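Local coordinates for type IV pilus biogenesis protein PilB (Streptococcus sanguinis, PDB 7B7P) that serves as a bimodular type IV pilin with a direct role in adhesion, pairing a pilin module with a metal-binding von Willebrand factor A-like module, at residues E15-T18 with S19-V23; N119-L122 with G123-A127; G369-V373 with N374-A378; A399-E402 with E403-Q406; Q415-Q418 with D419-V423. All coordinates share one frame; numbering follows the deposited sequence.

Contact 1. Residues E15-T18 with S19-V23; sequences EMRT and SMQYV
Arg17 and Gln21, one helical turn apart, turn their flat ends obliquely toward each other, the guanidinium and amide planes 49° apart. NE2 of Gln21 lies over one face of the guanidinium, displaced toward its rim, and comes within 3.0 Å of Arg17 NH1. Both nitrogens are donors, so this is a contact without a hydrogen bond. Arg17 reaches the spot as an extended chain leaving with CG anti to the backbone N (chi1 -173°), whereas Gln21 sets CG beside its own N, where it packs 3.2 Å from Arg17 O. A second pair brings Tyr22 against Thr18: the ring stands obliquely to the Thr18 carbonyl, with CD2 of Tyr22 3.4 Å from Thr18 O, while the same oxygen accepts the Tyr22 N-H at 2.8 Å. All this belongs to helix 9-27, the N-terminal helix of the pilin module, which follows the pilin pattern of a helix laid against an antiparallel sheet. Met20 packs on that sheet, against Tyr109 and Leu111 of strand 104-112 and Ile124 and Ala127 of strand 124-130, and Val23 joins it on Tyr109. The CB of Ser19 lies 3.4 Å from both Glu15 O and Met16 O, and its OG bonds to Leu81 O. Glu15 sends its carboxylate to the backbone N of Thr83. Glu15 O accepts the Ser19 N-H at 2.9 Å, and Thr18 OG1 lies near this oxygen too, although Ala14 O also competes for the hydroxyl proton.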
loop_
_atom_site.group_PDB
_atom_site.type_symbol
_atom_site.label_atom_id
_atom_site.label_comp_id
_atom_site.label_asym_id
_atom_site.label_seq_id
_atom_site.Cartn_x
_atom_site.Cartn_y
_atom_site.Cartn_z
ATOM N N GLU A 15 26.276 30.204 18.635
ATOM C CA GLU A 15 26.716 29.485 17.446
ATOM C C GLU A 15 25.838 28.271 17.184
ATOM O O GLU A 15 25.478 27.999 16.031
ATOM C CB GLU A 15 28.181 29.065 17.572
ATOM C CG GLU A 15 28.641 28.092 16.484
ATOM C CD GLU A 15 28.638 28.693 15.078
ATOM O OE1 GLU A 15 28.351 29.902 14.927
ATOM O OE2 GLU A 15 28.937 27.946 14.116
ATOM N N MET A 16 25.472 27.535 18.237
ATOM C CA MET A 16 24.576 26.400 18.048
ATOM C C MET A 16 23.205 26.844 17.534
ATOM O O MET A 16 22.657 26.225 16.613
ATOM C CB MET A 16 24.456 25.615 19.344
ATOM C CG MET A 16 25.668 24.779 19.617
ATOM S SD MET A 16 25.770 24.371 21.363
ATOM C CE MET A 16 25.333 22.639 21.346
ATOM N N ARG A 17 22.652 27.936 18.084
ATOM C CA ARG A 17 21.364 28.425 17.601
ATOM C C ARG A 17 21.433 28.821 16.127
ATOM O O ARG A 17 20.510 28.519 15.357
ATOM C CB ARG A 17 20.864 29.605 18.451
ATOM C CG ARG A 17 19.410 30.064 18.110
ATOM C CD ARG A 17 19.042 31.437 18.696
ATOM N NE ARG A 17 17.603 31.763 18.613
ATOM C CZ ARG A 17 17.084 32.749 17.861
ATOM N NH1 ARG A 17 17.877 33.520 17.098
ATOM N NH2 ARG A 17 15.767 32.973 17.861
ATOM N N THR A 18 22.515 29.494 15.707
ATOM C CA THR A 18 22.606 29.893 14.302
ATOM C C THR A 18 22.779 28.672 13.407
ATOM O O THR A 18 22.226 28.608 12.303
ATOM C CB THR A 18 23.764 30.882 14.081
ATOM O OG1 THR A 18 24.931 30.416 14.768
ATOM C CG2 THR A 18 23.417 32.267 14.603
ATOM N N SER A 19 23.539 27.685 13.873
ATOM C CA SER A 19 23.616 26.417 13.156
ATOM C C SER A 19 22.233 25.798 12.988
ATOM O O SER A 19 21.890 25.304 11.910
ATOM C CB SER A 19 24.545 25.466 13.900
ATOM O OG SER A 19 24.710 24.271 13.173
ATOM N N MET A 20 21.416 25.840 14.040
ATOM C CA MET A 20 20.090 25.251 13.962
ATOM C C MET A 20 19.191 26.070 13.052
ATOM O O MET A 20 18.354 25.513 12.329
ATOM C CB MET A 20 19.497 25.121 15.363
ATOM C CG MET A 20 18.187 24.368 15.376
ATOM S SD MET A 20 17.339 24.320 16.970
ATOM C CE MET A 20 18.200 22.960 17.789
ATOM N N GLN A 21 19.363 27.393 13.057
ATOM C CA GLN A 21 18.656 28.224 12.091
ATOM C C GLN A 21 19.095 27.894 10.670
ATOM O O GLN A 21 18.268 27.872 9.753
ATOM C CB GLN A 21 18.862 29.709 12.415
ATOM C CG GLN A 21 18.247 30.102 13.765
ATOM C CD GLN A 21 18.088 31.598 13.977
ATOM O OE1 GLN A 21 18.913 32.400 13.531
ATOM N NE2 GLN A 21 17.019 31.983 14.670
ATOM N N TYR A 22 20.386 27.607 10.471
ATOM C CA TYR A 22 20.839 27.129 9.166
ATOM C C TYR A 22 20.078 25.882 8.750
ATOM O O TYR A 22 19.501 25.835 7.658
ATOM C CB TYR A 22 22.339 26.839 9.183
ATOM C CG TYR A 22 23.210 28.065 9.034
ATOM C CD1 TYR A 22 22.845 29.112 8.200
ATOM C CD2 TYR A 22 24.399 28.171 9.740
ATOM C CE1 TYR A 22 23.649 30.235 8.075
ATOM C CE2 TYR A 22 25.202 29.278 9.620
ATOM C CZ TYR A 22 24.829 30.304 8.791
ATOM O OH TYR A 22 25.656 31.399 8.690
ATOM N N VAL A 23 20.059 24.868 9.624
ATOM C CA VAL A 23 19.308 23.642 9.352
ATOM C C VAL A 23 17.849 23.958 9.050
ATOM O O VAL A 23 17.323 23.570 7.999
ATOM C CB VAL A 23 19.439 22.662 10.527
ATOM C CG1 VAL A 23 18.482 21.505 10.349
ATOM C CG2 VAL A 23 20.875 22.176 10.638
#

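Contact 2. Residues N119-L122 with G123-A127; sequences NNKL and GIDTA
Leu122 runs extended into Gly123, whose positive phi (112°, with psi -150°) is a backbone conformation that a residue without CB adopts readily. The chain is here entering the edge strand 124-130 of the three-stranded antiparallel sheet in the pilin module. Leu122 pairs through the backbone with Gly113, and Ile124 with Leu111, but the next pairing joins Ala127 to Tyr109. One extra residue is thus fitted in on this side, consistent with a beta bulge, and the chain turns a corner at Asp125, where the backbone takes up helix-like angles. Side chains divide between the two faces. Leu122 packs on Ile12 and Gln13 of helix 9-27, and Ile124 continues this apolar face against Met20. Gly123 N makes a weak hydrogen bond to Gln13 OE1, a further tie to the helix. On the surface, Lys121 and Asp125 cross at about a right angle and meet in a long salt bridge, Lys121 NZ to Asp125 OD2 at 3.9 Å. Lys121 gets there through a bend at chi2 (104°), which sends its chain forward toward Asp125. At such a separation the attraction is probably modest and mostly electrostatic. The ammonium end also passes the glycine backbone, with Lys121 NZ 3.8 Å from Gly123 O, and Lys121 CE follows at 4.1 Å from Asp125 OD2.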
loop_
_atom_site.group_PDB
_atom_site.type_symbol
_atom_site.label_atom_id
_atom_site.label_comp_id
_atom_site.label_asym_id
_atom_site.label_seq_id
_atom_site.Cartn_x
_atom_site.Cartn_y
_atom_site.Cartn_z
ATOM N N ASN A 119 30.590 19.229 32.514
ATOM C CA ASN A 119 29.359 18.482 32.285
ATOM C C ASN A 119 28.196 19.440 32.082
ATOM O O ASN A 119 27.028 19.081 32.284
ATOM C CB ASN A 119 29.083 17.507 33.428
ATOM C CG ASN A 119 30.274 16.626 33.731
ATOM O OD1 ASN A 119 30.756 15.901 32.859
ATOM N ND2 ASN A 119 30.759 16.683 34.964
ATOM N N ASN A 120 28.525 20.669 31.690
ATOM C CA ASN A 120 27.558 21.716 31.388
ATOM C C ASN A 120 26.944 21.460 30.014
ATOM O O ASN A 120 27.622 21.603 28.989
ATOM C CB ASN A 120 28.259 23.069 31.430
ATOM C CG ASN A 120 27.365 24.172 31.929
ATOM O OD1 ASN A 120 26.486 23.952 32.762
ATOM N ND2 ASN A 120 27.595 25.376 31.435
ATOM N N LYS A 121 25.666 21.080 29.984
ATOM C CA LYS A 121 24.983 20.900 28.709
ATOM C C LYS A 121 24.759 22.254 28.043
ATOM O O LYS A 121 24.380 23.231 28.693
ATOM C CB LYS A 121 23.653 20.148 28.897
ATOM C CG LYS A 121 22.479 20.960 29.494
ATOM C CD LYS A 121 21.445 21.355 28.421
ATOM C CE LYS A 121 20.691 22.638 28.788
ATOM N NZ LYS A 121 20.096 23.288 27.586
ATOM N N LEU A 122 25.036 22.318 26.744
ATOM C CA LEU A 122 24.855 23.530 25.963
ATOM C C LEU A 122 23.947 23.236 24.782
ATOM O O LEU A 122 23.863 22.100 24.314
ATOM C CB LEU A 122 26.190 24.083 25.454
ATOM C CG LEU A 122 27.072 24.792 26.475
ATOM C CD1 LEU A 122 28.317 25.322 25.799
ATOM C CD2 LEU A 122 26.303 25.907 27.153
ATOM N N GLY A 123 23.269 24.272 24.299
ATOM C CA GLY A 123 22.453 24.134 23.111
ATOM C C GLY A 123 20.962 24.260 23.344
ATOM O O GLY A 123 20.515 24.965 24.251
ATOM N N ILE A 124 20.185 23.576 22.514
ATOM C CA ILE A 124 18.735 23.634 22.548
ATOM C C ILE A 124 18.220 22.218 22.740
ATOM O O ILE A 124 18.393 21.361 21.860
ATOM C CB ILE A 124 18.161 24.259 21.274
ATOM C CG1 ILE A 124 18.900 25.563 20.963
ATOM C CG2 ILE A 124 16.654 24.499 21.432
ATOM C CD1 ILE A 124 19.636 25.559 19.658
ATOM N N ASP A 125 17.583 21.977 23.890
ATOM C CA ASP A 125 17.012 20.665 24.179
ATOM C C ASP A 125 15.953 20.294 23.154
ATOM O O ASP A 125 15.886 19.144 22.699
ATOM C CB ASP A 125 16.418 20.644 25.595
ATOM C CG ASP A 125 17.379 20.063 26.625
ATOM O OD1 ASP A 125 18.152 19.144 26.257
ATOM O OD2 ASP A 125 17.365 20.523 27.795
ATOM N N THR A 126 15.120 21.251 22.779
ATOM C CA THR A 126 14.115 20.991 21.760
ATOM C C THR A 126 13.576 22.309 21.230
ATOM O O THR A 126 13.197 23.186 22.012
ATOM C CB THR A 126 12.995 20.110 22.323
ATOM O OG1 THR A 126 13.457 18.750 22.374
ATOM C CG2 THR A 126 11.733 20.199 21.468
ATOM N N ALA A 127 13.573 22.470 19.912
ATOM C CA ALA A 127 13.004 23.642 19.266
ATOM C C ALA A 127 12.035 23.182 18.187
ATOM O O ALA A 127 12.407 22.397 17.313
ATOM C CB ALA A 127 14.099 24.533 18.665
#

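Contact 3. Residues G369-V373 with N374-A378; sequences GFSGV and NHEIA
Val373 closes a tight turn with Glu376 as strand 364-370 gives way to the 3-10 turn 374-376: Glu376 N donates to Val373 O at 3.1 Å. Ser371 OG works in both directions. It donates to Glu376 OE2 at 2.6 Å, meeting the carboxylate on its anti side, and accepts from Val373 N at 3.0 Å in a nearly straight bond (160°), an ST turn. The Glu376 chain, extended beyond CG, crosses Val373 obliquely, with Val373 CB 3.5 Å from Glu376 OE2. On the other flank Ile377 CG2 nestles against Gly369 CA and Ser371 CB, each 3.7 Å away. A water bridges Gly372 O and Asn374 N. In this von Willebrand factor A-like fold the loop adjoins the MIDAS: Ser371 lies about 5 Å from the magnesium ligand Asp284, side chain to side chain, and Glu376 equally near Ser173. Arg191 forms a salt bridge to the same OE2 that Ser371 holds. With a hydroxyl and a guanidinium on one oxygen, Glu376 is probably kept ionised and held in place near the metal site.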
loop_
_atom_site.group_PDB
_atom_site.type_symbol
_atom_site.label_atom_id
_atom_site.label_comp_id
_atom_site.label_asym_id
_atom_site.label_seq_id
_atom_site.Cartn_x
_atom_site.Cartn_y
_atom_site.Cartn_z
ATOM N N GLY A 369 -14.340 -6.075 2.312
ATOM C CA GLY A 369 -15.691 -6.556 2.564
ATOM C C GLY A 369 -16.733 -5.463 2.346
ATOM O O GLY A 369 -16.793 -4.481 3.090
ATOM N N PHE A 370 -17.564 -5.617 1.325
ATOM C CA PHE A 370 -18.512 -4.593 0.916
ATOM C C PHE A 370 -19.935 -5.154 1.043
ATOM O O PHE A 370 -20.495 -5.719 0.102
ATOM C CB PHE A 370 -18.180 -4.127 -0.500
ATOM C CG PHE A 370 -19.102 -3.049 -1.025
ATOM C CD1 PHE A 370 -19.239 -1.845 -0.349
ATOM C CD2 PHE A 370 -19.816 -3.244 -2.193
ATOM C CE1 PHE A 370 -20.081 -0.847 -0.820
ATOM C CE2 PHE A 370 -20.668 -2.249 -2.682
ATOM C CZ PHE A 370 -20.798 -1.039 -1.987
ATOM N N SER A 371 -20.521 -4.998 2.228
ATOM C CA SER A 371 -21.896 -5.411 2.464
ATOM C C SER A 371 -22.407 -4.718 3.714
ATOM O O SER A 371 -21.655 -4.524 4.669
ATOM C CB SER A 371 -22.015 -6.928 2.636
ATOM O OG SER A 371 -23.374 -7.313 2.800
ATOM N N GLY A 372 -23.683 -4.358 3.702
ATOM C CA GLY A 372 -24.366 -3.937 4.910
ATOM C C GLY A 372 -24.923 -5.080 5.724
ATOM O O GLY A 372 -25.507 -4.874 6.794
ATOM N N VAL A 373 -24.737 -6.306 5.252
ATOM C CA VAL A 373 -25.252 -7.486 5.918
ATOM C C VAL A 373 -24.085 -8.140 6.654
ATOM O O VAL A 373 -23.141 -8.647 6.025
ATOM C CB VAL A 373 -25.924 -8.433 4.918
ATOM C CG1 VAL A 373 -26.480 -9.670 5.633
ATOM C CG2 VAL A 373 -27.023 -7.680 4.144
ATOM N N ASN A 374 -24.177 -8.129 7.989
ATOM C CA ASN A 374 -23.089 -8.579 8.857
ATOM C C ASN A 374 -22.512 -9.911 8.426
ATOM O O ASN A 374 -21.295 -10.036 8.267
ATOM C CB ASN A 374 -23.569 -8.688 10.304
ATOM C CG ASN A 374 -23.800 -7.330 10.940
ATOM O OD1 ASN A 374 -23.524 -6.301 10.329
ATOM N ND2 ASN A 374 -24.301 -7.324 12.176
ATOM N N HIS A 375 -23.365 -10.934 8.269
ATOM C CA HIS A 375 -22.843 -12.283 8.112
ATOM C C HIS A 375 -22.256 -12.513 6.730
ATOM O O HIS A 375 -21.515 -13.483 6.545
ATOM C CB HIS A 375 -23.925 -13.335 8.407
ATOM C CG HIS A 375 -24.888 -13.552 7.280
ATOM N ND1 HIS A 375 -26.140 -12.973 7.247
ATOM C CD2 HIS A 375 -24.777 -14.274 6.138
ATOM C CE1 HIS A 375 -26.755 -13.321 6.132
ATOM N NE2 HIS A 375 -25.953 -14.117 5.445
ATOM N N GLU A 376 -22.555 -11.643 5.763
ATOM C CA GLU A 376 -22.006 -11.838 4.427
ATOM C C GLU A 376 -20.528 -11.497 4.376
ATOM O O GLU A 376 -19.805 -12.016 3.526
ATOM C CB GLU A 376 -22.774 -11.011 3.397
ATOM C CG GLU A 376 -24.115 -11.610 3.019
ATOM C CD GLU A 376 -24.983 -10.642 2.204
ATOM O OE1 GLU A 376 -26.101 -11.040 1.825
ATOM O OE2 GLU A 376 -24.540 -9.488 1.936
ATOM N N ILE A 377 -20.052 -10.628 5.250
ATOM C CA ILE A 377 -18.649 -10.294 5.214
ATOM C C ILE A 377 -17.934 -10.814 6.456
ATOM O O ILE A 377 -16.828 -10.372 6.763
ATOM C CB ILE A 377 -18.439 -8.784 5.011
ATOM C CG1 ILE A 377 -19.348 -7.989 5.953
ATOM C CG2 ILE A 377 -18.701 -8.417 3.551
ATOM C CD1 ILE A 377 -18.724 -6.702 6.436
ATOM N N ALA A 378 -18.552 -11.761 7.171
ATOM C CA ALA A 378 -17.952 -12.316 8.390
ATOM C C ALA A 378 -16.693 -13.161 8.141
ATOM O O ALA A 378 -16.038 -13.572 9.104
ATOM C CB ALA A 378 -18.987 -13.154 9.148
HETATM O O HOH W 1 -22.126 -5.440 7.341
HETATM O O HOH W 2 -26.252 -6.261 9.400
#

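Contact 4. Residues A399-E402 with E403-Q406; sequences ATNE and EALQ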
loop_
_atom_site.group_PDB
_atom_site.type_symbol
_atom_site.label_atom_id
_atom_site.label_comp_id
_atom_site.label_asym_id
_atom_site.label_seq_id
_atom_site.Cartn_x
_atom_site.Cartn_y
_atom_site.Cartn_z
ATOM N N ALA A 399 -16.497 -2.205 4.369
ATOM C CA ALA A 399 -17.195 -1.005 3.931
ATOM C C ALA A 399 -18.668 -1.365 3.914
ATOM O O ALA A 399 -19.124 -2.079 3.013
ATOM C CB ALA A 399 -16.719 -0.542 2.548
ATOM N N THR A 400 -19.406 -0.889 4.908
ATOM C CA THR A 400 -20.811 -1.237 5.043
ATOM C C THR A 400 -21.754 -0.213 4.416
ATOM O O THR A 400 -22.970 -0.420 4.449
ATOM C CB THR A 400 -21.174 -1.428 6.521
ATOM O OG1 THR A 400 -21.058 -0.170 7.196
ATOM C CG2 THR A 400 -20.241 -2.461 7.191
ATOM N N ASN A 401 -21.245 0.872 3.838
ATOM C CA ASN A 401 -22.131 1.800 3.146
ATOM C C ASN A 401 -21.364 2.492 2.026
ATOM O O ASN A 401 -20.169 2.265 1.831
ATOM C CB ASN A 401 -22.758 2.822 4.114
ATOM C CG ASN A 401 -21.734 3.515 4.971
ATOM O OD1 ASN A 401 -20.963 4.331 4.484
ATOM N ND2 ASN A 401 -21.704 3.177 6.257
ATOM N N GLU A 402 -22.070 3.373 1.314
ATOM C CA GLU A 402 -21.533 3.974 0.097
ATOM C C GLU A 402 -20.298 4.827 0.370
ATOM O O GLU A 402 -19.395 4.893 -0.474
ATOM C CB GLU A 402 -22.622 4.808 -0.596
ATOM C CG GLU A 402 -22.256 5.210 -2.002
ATOM C CD GLU A 402 -22.915 6.500 -2.482
ATOM O OE1 GLU A 402 -22.374 7.597 -2.188
ATOM O OE2 GLU A 402 -23.957 6.414 -3.182
ATOM N N GLU A 403 -20.226 5.482 1.530
ATOM C CA GLU A 403 -19.105 6.377 1.785
ATOM C C GLU A 403 -17.950 5.683 2.485
ATOM O O GLU A 403 -16.798 6.129 2.365
ATOM C CB GLU A 403 -19.567 7.594 2.599
ATOM C CG GLU A 403 -19.729 8.827 1.713
ATOM C CD GLU A 403 -20.947 8.731 0.782
ATOM O OE1 GLU A 403 -20.778 8.999 -0.443
ATOM O OE2 GLU A 403 -22.062 8.412 1.282
ATOM N N ALA A 404 -18.223 4.597 3.202
ATOM C CA ALA A 404 -17.134 3.740 3.645
ATOM C C ALA A 404 -16.328 3.243 2.445
ATOM O O ALA A 404 -15.091 3.282 2.449
ATOM C CB ALA A 404 -17.695 2.578 4.462
ATOM N N LEU A 405 -17.013 2.824 1.385
ATOM C CA LEU A 405 -16.298 2.336 0.212
ATOM C C LEU A 405 -15.415 3.429 -0.385
ATOM O O LEU A 405 -14.217 3.211 -0.628
ATOM C CB LEU A 405 -17.281 1.791 -0.820
ATOM C CG LEU A 405 -16.541 1.191 -2.018
ATOM C CD1 LEU A 405 -15.506 0.109 -1.592
ATOM C CD2 LEU A 405 -17.517 0.669 -3.059
ATOM N N GLN A 406 -15.968 4.630 -0.584
ATOM C CA GLN A 406 -15.160 5.714 -1.143
ATOM C C GLN A 406 -13.990 6.082 -0.225
ATOM O O GLN A 406 -12.883 6.371 -0.698
ATOM C CB GLN A 406 -16.045 6.921 -1.421
ATOM C CG GLN A 406 -15.348 8.052 -2.136
ATOM C CD GLN A 406 -16.253 9.259 -2.289
ATOM O OE1 GLN A 406 -17.275 9.203 -2.981
ATOM N NE2 GLN A 406 -15.894 10.353 -1.624
#
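Glu402, Glu403 and Ala404, at the start of helix 402-424, have the most surface buried in this contact. The two glutamates lie side by side and point the same way, their carboxylate planes 73° apart. Glu402 OE1 comes to 2.7 Å from Glu403 OE1, close enough that one of the acids probably holds a proton. Glu402 is an extended chain with CG anti to its N, while Glu403 bends at chi2 (71°), and the bend swings its carboxyl group back alongside its neighbour. Lys198 of helix 191-209 forms long, weak ion pairs with both oxygens, and Glu189 brings yet another acid near Glu402 OE2. Ala404 turns toward the loop instead: its CB rests 3.7 Å from Ala399 CA and 3.8 Å from Ala399 CB, where strand 393-399 leads into the helix. Ala399 CB also touches the backbone of Leu405, whose own side chain runs on to Ile368 and Phe370. Asn401 is the N-cap. Its OD1 accepts from Ala404 N at 3.0 Å, the donor standing 37° out of the carbonyl plane, and more weakly from Glu403 N at 3.3 Å. The backbone O of Asn401 then takes Leu405 N at 3.2 Å, the first regular helical bond. Two N-H groups of the first turn are thus met by one amide oxygen. Acidic side chains at this end should interact favourably with the helix dipole, yet their mutual crowding would probably raise the pKa of at least one; Lys198, hydrogen-bonded to Gln406 OE1, is only a distant counter-charge.

Contact 5. Residues Q415-Q418 with D419-V423; sequences QIQQ and DLWFV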
loop_
_atom_site.group_PDB
_atom_site.type_symbol
_atom_site.label_atom_id
_atom_site.label_comp_id
_atom_site.label_asym_id
_atom_site.label_seq_id
_atom_site.Cartn_x
_atom_site.Cartn_y
_atom_site.Cartn_z
ATOM N N GLN A 415 -2.170 5.121 0.464
ATOM C CA GLN A 415 -1.139 4.200 0.923
ATOM C C GLN A 415 -0.214 3.759 -0.207
ATOM O O GLN A 415 0.961 3.471 0.039
ATOM C CB GLN A 415 -1.790 2.993 1.591
ATOM C CG GLN A 415 -0.802 1.958 2.081
ATOM C CD GLN A 415 0.051 2.460 3.235
ATOM O OE1 GLN A 415 -0.447 2.642 4.355
ATOM N NE2 GLN A 415 1.347 2.676 2.975
ATOM N N ILE A 416 -0.715 3.689 -1.442
ATOM C CA ILE A 416 0.154 3.365 -2.567
ATOM C C ILE A 416 1.090 4.529 -2.845
ATOM O O ILE A 416 2.305 4.351 -3.011
ATOM C CB ILE A 416 -0.673 3.001 -3.811
ATOM C CG1 ILE A 416 -1.383 1.651 -3.625
ATOM C CG2 ILE A 416 0.216 2.994 -5.076
ATOM C CD1 ILE A 416 -2.569 1.490 -4.571
ATOM N N GLN A 417 0.529 5.741 -2.880
ATOM C CA GLN A 417 1.332 6.954 -2.976
ATOM C C GLN A 417 2.473 6.950 -1.964
ATOM O O GLN A 417 3.598 7.342 -2.288
ATOM C CB GLN A 417 0.435 8.177 -2.783
ATOM C CG GLN A 417 1.188 9.500 -2.790
ATOM C CD GLN A 417 1.662 9.883 -4.183
ATOM O OE1 GLN A 417 0.935 10.527 -4.950
ATOM N NE2 GLN A 417 2.882 9.468 -4.525
ATOM N N GLN A 418 2.217 6.464 -0.748
ATOM C CA GLN A 418 3.244 6.481 0.285
ATOM C C GLN A 418 4.265 5.355 0.143
ATOM O O GLN A 418 5.436 5.546 0.497
ATOM C CB GLN A 418 2.590 6.435 1.661
ATOM C CG GLN A 418 2.227 7.832 2.169
ATOM C CD GLN A 418 2.722 8.086 3.590
ATOM O OE1 GLN A 418 3.283 7.190 4.243
ATOM N NE2 GLN A 418 2.552 9.322 4.060
ATOM N N ASP A 419 3.858 4.173 -0.330
ATOM C CA ASP A 419 4.852 3.177 -0.724
ATOM C C ASP A 419 5.761 3.727 -1.813
ATOM O O ASP A 419 6.982 3.544 -1.764
ATOM C CB ASP A 419 4.175 1.898 -1.215
ATOM C CG ASP A 419 3.353 1.209 -0.138
ATOM O OD1 ASP A 419 3.672 1.354 1.069
ATOM O OD2 ASP A 419 2.386 0.511 -0.524
ATOM N N LEU A 420 5.172 4.404 -2.802
ATOM C CA LEU A 420 5.942 5.003 -3.886
ATOM C C LEU A 420 6.976 5.990 -3.354
ATOM O O LEU A 420 8.165 5.903 -3.684
ATOM C CB LEU A 420 4.992 5.692 -4.865
ATOM C CG LEU A 420 5.666 6.223 -6.129
ATOM C CD1 LEU A 420 6.279 5.078 -6.933
ATOM C CD2 LEU A 420 4.676 6.987 -6.962
ATOM N N TRP A 421 6.534 6.945 -2.530
ATOM C CA TRP A 421 7.461 7.878 -1.896
ATOM C C TRP A 421 8.536 7.142 -1.112
ATOM O O TRP A 421 9.724 7.465 -1.211
ATOM C CB TRP A 421 6.689 8.840 -0.987
ATOM C CG TRP A 421 6.218 10.011 -1.746
ATOM C CD1 TRP A 421 4.932 10.294 -2.138
ATOM C CD2 TRP A 421 7.037 11.052 -2.268
ATOM N NE1 TRP A 421 4.906 11.462 -2.868
ATOM C CE2 TRP A 421 6.188 11.947 -2.960
ATOM C CE3 TRP A 421 8.414 11.324 -2.213
ATOM C CZ2 TRP A 421 6.675 13.093 -3.589
ATOM C CZ3 TRP A 421 8.895 12.462 -2.842
ATOM C CH2 TRP A 421 8.028 13.332 -3.519
ATOM N N PHE A 422 8.139 6.125 -0.354
ATOM C CA PHE A 422 9.073 5.467 0.548
ATOM C C PHE A 422 10.140 4.683 -0.200
ATOM O O PHE A 422 11.254 4.513 0.314
ATOM C CB PHE A 422 8.306 4.544 1.483
ATOM C CG PHE A 422 8.771 4.598 2.889
ATOM C CD1 PHE A 422 9.883 3.879 3.285
ATOM C CD2 PHE A 422 8.090 5.366 3.825
ATOM C CE1 PHE A 422 10.320 3.926 4.603
ATOM C CE2 PHE A 422 8.515 5.420 5.145
ATOM C CZ PHE A 422 9.632 4.699 5.538
ATOM N N VAL A 423 9.823 4.186 -1.395
ATOM C CA VAL A 423 10.771 3.349 -2.123
ATOM C C VAL A 423 11.673 4.185 -3.031
ATOM O O VAL A 423 12.839 3.830 -3.242
ATOM C CB VAL A 423 10.028 2.247 -2.907
ATOM C CG1 VAL A 423 9.388 2.803 -4.204
ATOM C CG2 VAL A 423 10.964 1.073 -3.192
#
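Gln417 leaves the helix with CG anti to its N and bends at chi2 (73°), which lays its amide alongside the indole of Trp421, one turn on. The two side chains point the same way, amide and ring planes 46° apart, and Gln417 CG meets the ring at its edge, in plane. Gln417 NE2 lies 3.3 Å from both CD1 and NE1 of Trp421; since NE2 and NE1 are both donors, the pair is held by packing rather than a hydrogen bond. The Trp421 N to Gln417 O backbone bond, 3.0 Å, joins the same two residues. Gln415 bends similarly and donates from NE2 to Asp419 OD1 at 3.3 Å, approaching from 51° above the carboxylate plane. This stretch is the last part of helix 402-424, the C-terminal helix of the von Willebrand factor A-like module. Ile416 and Leu420 form its apolar side, both packing on Ile209 of helix 191-209 and on Ile162 of the central sheet. Asp419 is buried, and its OD2 takes a salt bridge from Arg364 and a hydrogen bond from Tyr278 OH, so that both oxygens of the buried carboxylate have polar partners. Trp421 reaches the ring of Phe137 on strand 136-139, which belongs to a different sheet. Leu420 CD2 touches Gln417 NE2 at 3.9 Å, and Phe422 CB sits 3.2 Å from Gln418 O.

Overall arrangement
Contacts 1 and 2 share the pilin end of the molecule and touch: Met16 and Met20 of helix 9-27 pack on residues 122-127. Contacts 1, 3, 4 and 5 are partly buried; contact 2 lies at the surface with one loose ion pair. Contacts 3 and 4 lie in the von Willebrand factor A-like module, their centres 12 Å apart, where Phe370 packs against Ala399 and Leu405; contact 3 adjoins the magnesium site, while contact 4 begins the helix whose last turns hold contact 5. Contact 5, nearest the chain's centre, has a buried, multiply bonded aspartate, whereas contact 4 crowds its acids together. Centres of contacts 1 and 3 are about 56 Å apart.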